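Acetyltransferase (PDB 1Y9W) is a GNAT-family protein that probably transfers an acyl group from acyl-coenzyme A, most likely acetyl-coenzyme A, to an acceptor that has not been identified. Local coordinates at residues D67-D72 / Q83-I88; Y62-D67 / G90-K95; Y121-D126 / S132-E137. All coordinates share one frame; numbering follows the deposited sequence.

Contact 1 of 3, residues D67-D72 / Q83-I88; sequences DFLWVD and QLLHEI
Leu69 and Val71 of strand 63-71 meet Leu84 and Leu85 of helix 80-94 in the first half of a beta-alpha-beta unit of the GNAT fold. The helix runs back across the strand, its axis at 143° to the strand direction and 9.9 Å from it at the closest. At that spacing methyl groups only just meet. Leu69, with CG opposite its backbone N (chi1 -171°), reaches toward the helix, where Leu69 CD1 lies 4.4 Å from Leu85 CD1. At the preceding residue of the helix, Leu84 CD1 serves two neighbours: it comes within 4.5 Å of Val71 CG2 and sits 4.4 Å from the backbone oxygen Trp70 O. The side chains that meet are all apolar and the packing is sparse, burying 135 Å² between the segments; neighbours fill in the sides: Leu84 also rests on Leu42 and Val44, Leu85 on Phe112, and Leu69 on Tyr113. Trp70 points away from the helix and packs on Lys20 of the second subunit. Upstream, Asp67 and Phe68 both face Thr56 in a classic beta bulge, as found in the central strand of GNAT folds just before the helix whose N-terminal end holds the coenzyme A pyrophosphate in relatives.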
loop_
_atom_site.group_PDB
_atom_site.type_symbol
_atom_site.label_atom_id
_atom_site.label_comp_id
_atom_site.label_asym_id
_atom_site.label_seq_id
_atom_site.Cartn_x
_atom_site.Cartn_y
_atom_site.Cartn_z
ATOM N N ASP A 67 7.434 4.815 1.279
ATOM C CA ASP A 67 6.166 5.160 1.915
ATOM C C ASP A 67 5.925 6.645 2.061
ATOM O O ASP A 67 4.845 7.143 1.753
ATOM C CB ASP A 67 6.098 4.509 3.292
ATOM C CG ASP A 67 6.298 3.008 3.234
ATOM O OD1 ASP A 67 5.633 2.354 2.405
ATOM O OD2 ASP A 67 7.114 2.480 4.015
ATOM N N PHE A 68 6.931 7.355 2.553
ATOM C CA PHE A 68 6.805 8.792 2.737
ATOM C C PHE A 68 8.119 9.528 2.520
ATOM O O PHE A 68 9.194 9.059 2.906
ATOM C CB PHE A 68 6.300 9.092 4.147
ATOM C CG PHE A 68 4.964 8.497 4.446
ATOM C CD1 PHE A 68 3.802 9.151 4.071
ATOM C CD2 PHE A 68 4.871 7.265 5.077
ATOM C CE1 PHE A 68 2.563 8.593 4.318
ATOM C CE2 PHE A 68 3.638 6.693 5.331
ATOM C CZ PHE A 68 2.476 7.362 4.948
ATOM N N LEU A 69 8.018 10.689 1.891
ATOM C CA LEU A 69 9.176 11.535 1.657
ATOM C C LEU A 69 8.719 12.958 1.922
ATOM O O LEU A 69 7.776 13.452 1.299
ATOM C CB LEU A 69 9.679 11.395 0.222
ATOM C CG LEU A 69 11.017 12.091 -0.009
ATOM C CD1 LEU A 69 11.705 11.476 -1.200
ATOM C CD2 LEU A 69 10.795 13.575 -0.213
ATOM N N TRP A 70 9.383 13.617 2.862
ATOM C CA TRP A 70 9.010 14.974 3.212
ATOM C C TRP A 70 10.214 15.879 3.403
ATOM O O TRP A 70 11.267 15.452 3.870
ATOM C CB TRP A 70 8.181 14.965 4.499
ATOM C CG TRP A 70 7.846 16.330 5.010
ATOM C CD1 TRP A 70 6.862 17.159 4.554
ATOM C CD2 TRP A 70 8.510 17.034 6.064
ATOM N NE1 TRP A 70 6.871 18.336 5.261
ATOM C CE2 TRP A 70 7.873 18.286 6.195
ATOM C CE3 TRP A 70 9.584 16.730 6.909
ATOM C CZ2 TRP A 70 8.274 19.233 7.140
ATOM C CZ3 TRP A 70 9.983 17.675 7.849
ATOM C CH2 TRP A 70 9.329 18.909 7.954
ATOM N N VAL A 71 10.041 17.134 3.022
ATOM C CA VAL A 71 11.074 18.136 3.179
ATOM C C VAL A 71 10.398 19.398 3.696
ATOM O O VAL A 71 9.370 19.831 3.168
ATOM C CB VAL A 71 11.782 18.439 1.850
ATOM C CG1 VAL A 71 12.614 19.712 1.980
ATOM C CG2 VAL A 71 12.677 17.271 1.472
ATOM N N ASP A 72 10.970 19.975 4.744
ATOM C CA ASP A 72 10.415 21.182 5.327
ATOM C C ASP A 72 10.299 22.244 4.238
ATOM O O ASP A 72 11.215 22.429 3.442
ATOM C CB ASP A 72 11.322 21.676 6.447
ATOM C CG ASP A 72 10.672 22.739 7.286
ATOM O OD1 ASP A 72 10.172 23.723 6.706
ATOM O OD2 ASP A 72 10.662 22.591 8.524
ATOM N N GLN A 83 18.447 14.431 -2.403
ATOM C CA GLN A 83 19.519 13.842 -1.611
ATOM C C GLN A 83 19.039 12.589 -0.862
ATOM O O GLN A 83 19.724 11.556 -0.828
ATOM C CB GLN A 83 19.994 14.889 -0.609
ATOM C CG GLN A 83 21.475 14.916 -0.326
ATOM C CD GLN A 83 21.826 15.970 0.719
ATOM O OE1 GLN A 83 21.451 17.141 0.593
ATOM N NE2 GLN A 83 22.545 15.556 1.757
ATOM N N LEU A 84 17.866 12.696 -0.245
ATOM C CA LEU A 84 17.284 11.594 0.508
ATOM C C LEU A 84 16.888 10.438 -0.400
ATOM O O LEU A 84 17.079 9.266 -0.065
ATOM C CB LEU A 84 16.060 12.090 1.280
ATOM C CG LEU A 84 16.411 12.995 2.457
ATOM C CD1 LEU A 84 15.206 13.838 2.873
ATOM C CD2 LEU A 84 16.907 12.125 3.589
ATOM N N LEU A 85 16.326 10.774 -1.551
ATOM C CA LEU A 85 15.897 9.758 -2.496
ATOM C C LEU A 85 17.115 9.000 -2.999
ATOM O O LEU A 85 17.147 7.776 -2.971
ATOM C CB LEU A 85 15.169 10.413 -3.668
ATOM C CG LEU A 85 14.515 9.481 -4.682
ATOM C CD1 LEU A 85 13.487 8.608 -3.980
ATOM C CD2 LEU A 85 13.857 10.311 -5.768
ATOM N N HIS A 86 18.120 9.734 -3.455
ATOM C CA HIS A 86 19.333 9.106 -3.955
ATOM C C HIS A 86 19.952 8.215 -2.883
ATOM O O HIS A 86 20.374 7.087 -3.148
ATOM C CB HIS A 86 20.342 10.171 -4.375
ATOM C CG HIS A 86 21.682 9.613 -4.747
ATOM N ND1 HIS A 86 21.886 8.860 -5.886
ATOM C CD2 HIS A 86 22.873 9.651 -4.102
ATOM C CE1 HIS A 86 23.145 8.458 -5.923
ATOM N NE2 HIS A 86 23.766 8.923 -4.852
ATOM N N GLU A 87 19.987 8.730 -1.661
ATOM C CA GLU A 87 20.562 8.012 -0.541
ATOM C C GLU A 87 19.816 6.741 -0.166
ATOM O O GLU A 87 20.431 5.718 0.143
ATOM C CB GLU A 87 20.621 8.919 0.684
ATOM C CG GLU A 87 21.566 8.408 1.748
ATOM C CD GLU A 87 22.866 9.197 1.792
ATOM O OE1 GLU A 87 23.440 9.470 0.709
ATOM O OE2 GLU A 87 23.314 9.539 2.913
ATOM N N ILE A 88 18.490 6.783 -0.175
ATOM C CA ILE A 88 17.787 5.580 0.209
ATOM C C ILE A 88 17.808 4.548 -0.914
ATOM O O ILE A 88 17.705 3.354 -0.651
ATOM C CB ILE A 88 16.346 5.873 0.675
ATOM C CG1 ILE A 88 15.867 4.716 1.568
ATOM C CG2 ILE A 88 15.443 6.096 -0.525
ATOM C CD1 ILE A 88 14.522 4.931 2.246
#

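Contact 2 of 3, residues Y62-D67 / G90-K95; sequences YHLHID and GIAKEK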
loop_
_atom_site.group_PDB
_atom_site.type_symbol
_atom_site.label_atom_id
_atom_site.label_comp_id
_atom_site.label_asym_id
_atom_site.label_seq_id
_atom_site.Cartn_x
_atom_site.Cartn_y
_atom_site.Cartn_z
ATOM N N TYR A 62 12.717 -8.395 -1.991
ATOM C CA TYR A 62 13.872 -7.730 -2.574
ATOM C C TYR A 62 13.525 -6.502 -3.403
ATOM O O TYR A 62 13.961 -6.348 -4.545
ATOM C CB TYR A 62 14.719 -8.719 -3.374
ATOM C CG TYR A 62 15.488 -9.640 -2.457
ATOM C CD1 TYR A 62 16.455 -9.134 -1.583
ATOM C CD2 TYR A 62 15.206 -11.005 -2.410
ATOM C CE1 TYR A 62 17.119 -9.968 -0.681
ATOM C CE2 TYR A 62 15.864 -11.850 -1.511
ATOM C CZ TYR A 62 16.816 -11.327 -0.651
ATOM O OH TYR A 62 17.464 -12.160 0.230
ATOM N N HIS A 63 12.727 -5.625 -2.800
ATOM C CA HIS A 63 12.352 -4.372 -3.433
ATOM C C HIS A 63 12.121 -3.355 -2.331
ATOM O O HIS A 63 11.841 -3.716 -1.183
ATOM C CB HIS A 63 11.073 -4.530 -4.267
ATOM C CG HIS A 63 9.815 -4.208 -3.520
ATOM N ND1 HIS A 63 8.990 -3.162 -3.872
ATOM C CD2 HIS A 63 9.241 -4.792 -2.443
ATOM C CE1 HIS A 63 7.961 -3.116 -3.044
ATOM N NE2 HIS A 63 8.090 -4.094 -2.168
ATOM N N LEU A 64 12.251 -2.085 -2.687
ATOM C CA LEU A 64 12.020 -1.001 -1.749
ATOM C C LEU A 64 10.763 -0.224 -2.134
ATOM O O LEU A 64 10.614 0.213 -3.278
ATOM C CB LEU A 64 13.202 -0.031 -1.740
ATOM C CG LEU A 64 12.894 1.290 -1.021
ATOM C CD1 LEU A 64 12.647 1.029 0.455
ATOM C CD2 LEU A 64 14.038 2.275 -1.212
ATOM N N HIS A 65 9.840 -0.071 -1.194
ATOM C CA HIS A 65 8.658 0.719 -1.479
ATOM C C HIS A 65 8.815 1.955 -0.626
ATOM O O HIS A 65 8.945 1.851 0.594
ATOM C CB HIS A 65 7.362 -0.003 -1.099
ATOM C CG HIS A 65 6.138 0.833 -1.323
ATOM N ND1 HIS A 65 5.696 1.767 -0.408
ATOM C CD2 HIS A 65 5.318 0.945 -2.395
ATOM C CE1 HIS A 65 4.659 2.418 -0.908
ATOM N NE2 HIS A 65 4.409 1.938 -2.114
ATOM N N ILE A 66 8.841 3.118 -1.263
ATOM C CA ILE A 66 8.978 4.362 -0.521
ATOM C C ILE A 66 7.599 4.792 -0.041
ATOM O O ILE A 66 6.716 5.088 -0.838
ATOM C CB ILE A 66 9.607 5.465 -1.386
ATOM C CG1 ILE A 66 11.016 5.039 -1.808
ATOM C CG2 ILE A 66 9.672 6.772 -0.594
ATOM C CD1 ILE A 66 11.715 6.034 -2.690
ATOM N N ASP A 67 7.434 4.815 1.279
ATOM C CA ASP A 67 6.166 5.160 1.915
ATOM C C ASP A 67 5.925 6.645 2.061
ATOM O O ASP A 67 4.845 7.143 1.753
ATOM C CB ASP A 67 6.098 4.509 3.292
ATOM C CG ASP A 67 6.298 3.008 3.234
ATOM O OD1 ASP A 67 5.633 2.354 2.405
ATOM O OD2 ASP A 67 7.114 2.480 4.015
ATOM N N GLY A 90 20.402 3.922 -2.769
ATOM C CA GLY A 90 21.680 3.262 -2.573
ATOM C C GLY A 90 21.578 2.184 -1.509
ATOM O O GLY A 90 22.108 1.084 -1.669
ATOM N N ILE A 91 20.891 2.492 -0.415
ATOM C CA ILE A 91 20.732 1.526 0.657
ATOM C C ILE A 91 19.976 0.319 0.128
ATOM O O ILE A 91 20.279 -0.825 0.481
ATOM C CB ILE A 91 19.941 2.119 1.843
ATOM C CG1 ILE A 91 20.647 3.368 2.378
ATOM C CG2 ILE A 91 19.804 1.082 2.938
ATOM C CD1 ILE A 91 19.903 4.058 3.503
ATOM N N ALA A 92 18.988 0.579 -0.724
ATOM C CA ALA A 92 18.179 -0.486 -1.299
ATOM C C ALA A 92 19.035 -1.340 -2.220
ATOM O O ALA A 92 18.981 -2.567 -2.171
ATOM C CB ALA A 92 17.009 0.105 -2.078
ATOM N N LYS A 93 19.816 -0.672 -3.063
ATOM C CA LYS A 93 20.698 -1.341 -4.009
ATOM C C LYS A 93 21.696 -2.223 -3.259
ATOM O O LYS A 93 21.997 -3.338 -3.681
ATOM C CB LYS A 93 21.439 -0.295 -4.839
ATOM C CG LYS A 93 22.145 -0.844 -6.065
ATOM C CD LYS A 93 22.918 0.246 -6.810
ATOM C CE LYS A 93 22.026 1.430 -7.216
ATOM N NZ LYS A 93 21.674 2.338 -6.078
ATOM N N GLU A 94 22.190 -1.716 -2.136
ATOM C CA GLU A 94 23.152 -2.425 -1.298
ATOM C C GLU A 94 22.581 -3.674 -0.615
ATOM O O GLU A 94 23.306 -4.643 -0.369
ATOM C CB GLU A 94 23.704 -1.463 -0.239
ATOM C CG GLU A 94 24.593 -2.097 0.828
ATOM C CD GLU A 94 25.882 -2.687 0.265
ATOM O OE1 GLU A 94 26.567 -1.989 -0.520
ATOM O OE2 GLU A 94 26.212 -3.845 0.617
ATOM N N LYS A 95 21.290 -3.658 -0.305
ATOM C CA LYS A 95 20.667 -4.799 0.356
ATOM C C LYS A 95 20.100 -5.818 -0.622
ATOM O O LYS A 95 19.373 -6.732 -0.230
ATOM C CB LYS A 95 19.565 -4.322 1.301
ATOM C CG LYS A 95 20.070 -3.349 2.331
ATOM C CD LYS A 95 19.330 -3.509 3.622
ATOM C CE LYS A 95 20.043 -2.772 4.723
ATOM N NZ LYS A 95 19.393 -3.045 6.029
#
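Leu64 holds CG anti to its backbone nitrogen (chi1 167°), and Tyr62 holds CG anti to its carbonyl carbon (chi1 -74°); these settings put the leucine branch against Ala92 and the phenol ring beside the end of helix 80-94. The helix belongs to the beta-alpha-beta unit made with strands 63-71 and 99-105, and here its C-terminal turns cover the beginning of strand 63-71. Ala92 is where this part of the helix comes nearest the strand. Its CB is touched twice by one side chain, 3.8 Å from Leu64 CB and 3.8 Å from Leu64 CD2, and the small methyl lets the two CA atoms, Leu64 and Ala92, come within 6.2 Å. Leu64 also packs on Ile88, while its backbone pairs with Leu99 and Leu101 of the adjoining strand. Just past the helix, Lys95 is the first residue to leave helical geometry. Its carbonyl oxygen lies near the plane of the Tyr62 ring, at the edge, with Lys95 O 4.0 Å from Tyr62 CE1. The ammonium end of Lys95 leads off elsewhere, to a salt bridge with Glu38. Further along the strand, His65 ND1 donates to Asp67 OD1 over 2.9 Å, reaching that oxygen from above the carboxylate plane, 41° out of it.

Contact 3 of 3, residues Y121-D126 / S132-E137; sequences YGVVED and SQHFFE
The Tyr121 ring takes Phe135 CB over one face, 3.8 Å from the ring centroid and 23° off the normal, a CH-pi contact. At the edge of the same ring, near its plane, lie Phe136 O and Glu137 N, with Phe136 O 3.3 Å from Tyr121 CE2. The tyrosine reaches this place because CG sits between the backbone N and the carbonyl carbon (chi1 69°), which swings the ring over the neighbouring strand. The Phe135 ring has Gly122 O at its edge, in plane, and meets Val124 obliquely, Phe135 CE2 lying 3.8 Å from Val124 CG2.

Beneath these groups runs a beta hairpin of strands 119-124 and 133-139, at the end of the mixed sheet where 119-124 is the outermost strand within the chain. Its ladder is regular in the middle: Phe135 N donates to Gly122 O at 3.0 Å, Val124 N to Gln133 O at 2.9 Å, and Gln133 N to Val124 O at 3.0 Å. At Tyr121 the register slips in a classic beta bulge, where Tyr121 and Gly122 both face Phe135. Phe135 O accepts a short bond from Tyr121 N, 2.7 Å, and a long, weak one from Gly122 N.

Val123 and His134, a non-hydrogen-bonded pair, project from the other side of the sheet to Val124 and Phe135. They lie side by side, Val123 CG2 touching His134 CD2 at 3.6 Å. Gln133 extends its amide beyond the hairpin, NE2 bonding to Asp103 on the next strand. The aromatic pair also helps form the dimer contact: Tyr121 meets Phe135 of the second subunit, Phe135 meets its Tyr121, and Asp126 O accepts a hydrogen bond from Arg98 of that chain.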
loop_
_atom_site.group_PDB
_atom_site.type_symbol
_atom_site.label_atom_id
_atom_site.label_comp_id
_atom_site.label_asym_id
_atom_site.label_seq_id
_atom_site.Cartn_x
_atom_site.Cartn_y
_atom_site.Cartn_z
ATOM N N TYR A 121 3.863 3.693 -14.124
ATOM C CA TYR A 121 3.336 2.484 -14.739
ATOM C C TYR A 121 1.822 2.377 -14.656
ATOM O O TYR A 121 1.214 1.507 -15.278
ATOM C CB TYR A 121 3.999 1.248 -14.112
ATOM C CG TYR A 121 3.627 0.961 -12.669
ATOM C CD1 TYR A 121 2.472 0.254 -12.356
ATOM C CD2 TYR A 121 4.446 1.384 -11.619
ATOM C CE1 TYR A 121 2.140 -0.035 -11.031
ATOM C CE2 TYR A 121 4.119 1.104 -10.291
ATOM C CZ TYR A 121 2.964 0.390 -10.007
ATOM O OH TYR A 121 2.640 0.078 -8.705
ATOM N N GLY A 122 1.211 3.265 -13.884
ATOM C CA GLY A 122 -0.232 3.237 -13.743
ATOM C C GLY A 122 -0.752 4.536 -13.169
ATOM O O GLY A 122 -0.006 5.296 -12.567
ATOM N N VAL A 123 -2.036 4.797 -13.362
ATOM C CA VAL A 123 -2.636 6.011 -12.847
ATOM C C VAL A 123 -4.105 5.784 -12.538
ATOM O O VAL A 123 -4.820 5.156 -13.319
ATOM C CB VAL A 123 -2.513 7.182 -13.861
ATOM C CG1 VAL A 123 -3.110 6.782 -15.202
ATOM C CG2 VAL A 123 -3.212 8.420 -13.320
ATOM N N VAL A 124 -4.534 6.255 -11.369
ATOM C CA VAL A 124 -5.932 6.164 -10.991
ATOM C C VAL A 124 -6.418 7.598 -11.156
ATOM O O VAL A 124 -6.063 8.475 -10.377
ATOM C CB VAL A 124 -6.119 5.705 -9.526
ATOM C CG1 VAL A 124 -7.615 5.688 -9.162
ATOM C CG2 VAL A 124 -5.527 4.315 -9.345
ATOM N N GLU A 125 -7.201 7.829 -12.202
ATOM C CA GLU A 125 -7.734 9.154 -12.497
ATOM C C GLU A 125 -8.846 9.552 -11.523
ATOM O O GLU A 125 -9.569 8.703 -11.015
ATOM C CB GLU A 125 -8.272 9.167 -13.926
ATOM C CG GLU A 125 -7.230 8.786 -14.965
ATOM C CD GLU A 125 -6.258 9.911 -15.270
ATOM O OE1 GLU A 125 -6.275 10.944 -14.556
ATOM O OE2 GLU A 125 -5.472 9.755 -16.236
ATOM N N ASP A 126 -8.980 10.847 -11.269
ATOM C CA ASP A 126 -10.011 11.357 -10.366
ATOM C C ASP A 126 -10.131 10.620 -9.029
ATOM O O ASP A 126 -11.182 10.053 -8.704
ATOM C CB ASP A 126 -11.372 11.350 -11.058
ATOM C CG ASP A 126 -12.257 12.485 -10.595
ATOM O OD1 ASP A 126 -11.813 13.272 -9.732
ATOM O OD2 ASP A 126 -13.394 12.596 -11.102
ATOM N N SER A 132 -5.586 12.971 -8.782
ATOM C CA SER A 132 -5.228 11.673 -9.343
ATOM C C SER A 132 -4.044 11.063 -8.592
ATOM O O SER A 132 -3.336 11.745 -7.857
ATOM C CB SER A 132 -4.922 11.788 -10.843
ATOM O OG SER A 132 -3.923 12.749 -11.105
ATOM N N GLN A 133 -3.847 9.765 -8.763
ATOM C CA GLN A 133 -2.766 9.073 -8.085
ATOM C C GLN A 133 -1.881 8.398 -9.123
ATOM O O GLN A 133 -2.359 7.632 -9.962
ATOM C CB GLN A 133 -3.353 8.048 -7.103
ATOM C CG GLN A 133 -2.321 7.246 -6.341
ATOM C CD GLN A 133 -2.934 6.325 -5.299
ATOM O OE1 GLN A 133 -4.100 5.937 -5.389
ATOM N NE2 GLN A 133 -2.134 5.949 -4.312
ATOM N N HIS A 134 -0.587 8.689 -9.068
ATOM C CA HIS A 134 0.356 8.121 -10.020
ATOM C C HIS A 134 1.313 7.110 -9.407
ATOM O O HIS A 134 1.970 7.383 -8.408
ATOM C CB HIS A 134 1.117 9.253 -10.686
ATOM C CG HIS A 134 0.214 10.297 -11.257
ATOM N ND1 HIS A 134 -0.361 11.283 -10.484
ATOM C CD2 HIS A 134 -0.295 10.451 -12.503
ATOM C CE1 HIS A 134 -1.185 11.998 -11.229
ATOM N NE2 HIS A 134 -1.164 11.514 -12.457
ATOM N N PHE A 135 1.370 5.936 -10.024
ATOM C CA PHE A 135 2.209 4.839 -9.562
ATOM C C PHE A 135 3.501 4.743 -10.355
ATOM O O PHE A 135 3.492 4.582 -11.580
ATOM C CB PHE A 135 1.403 3.546 -9.636
ATOM C CG PHE A 135 0.223 3.540 -8.706
ATOM C CD1 PHE A 135 0.248 2.792 -7.528
ATOM C CD2 PHE A 135 -0.887 4.346 -8.967
ATOM C CE1 PHE A 135 -0.822 2.853 -6.615
ATOM C CE2 PHE A 135 -1.960 4.416 -8.064
ATOM C CZ PHE A 135 -1.928 3.671 -6.888
ATOM N N PHE A 136 4.614 4.846 -9.632
ATOM C CA PHE A 136 5.942 4.819 -10.232
ATOM C C PHE A 136 6.791 3.601 -9.888
ATOM O O PHE A 136 6.557 2.906 -8.904
ATOM C CB PHE A 136 6.737 6.071 -9.830
ATOM C CG PHE A 136 6.182 7.360 -10.376
ATOM C CD1 PHE A 136 5.223 8.082 -9.664
ATOM C CD2 PHE A 136 6.632 7.861 -11.597
ATOM C CE1 PHE A 136 4.716 9.292 -10.162
ATOM C CE2 PHE A 136 6.137 9.065 -12.107
ATOM C CZ PHE A 136 5.177 9.784 -11.389
ATOM N N GLU A 137 7.789 3.361 -10.731
ATOM C CA GLU A 137 8.724 2.270 -10.543
ATOM C C GLU A 137 10.063 2.680 -11.138
ATOM O O GLU A 137 10.141 3.514 -12.039
ATOM C CB GLU A 137 8.251 0.983 -11.231
ATOM C CG GLU A 137 8.344 1.009 -12.749
ATOM C CD GLU A 137 8.683 -0.351 -13.334
ATOM O OE1 GLU A 137 8.135 -1.359 -12.845
ATOM O OE2 GLU A 137 9.489 -0.415 -14.288
#

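Contacts 1 and 2 hold the same two elements, strand 63-71 and helix 80-94, at successive places along them, and meet where Leu85 CD1 touches Ile66 CD1 at 3.4 Å. Both are sparse and mostly apolar, with Leu84, Leu85, Leu64 and Ala92 buried between helix and sheet; contact 2 alone ends in a polar, exposed residue, Lys95. Contact 3 lies on the same sheet but in the terminal hairpin, its centre about 20 Å from that of contact 1. It buries far more surface, backbone hydrogen bonds carry it, and buried Gly122, Val124, Gln133 and Phe135 contrast with Glu125, exposed near the hairpin loop. Contacts 1 and 3 touch the second subunit with several residues, contact 2 with His63 alone.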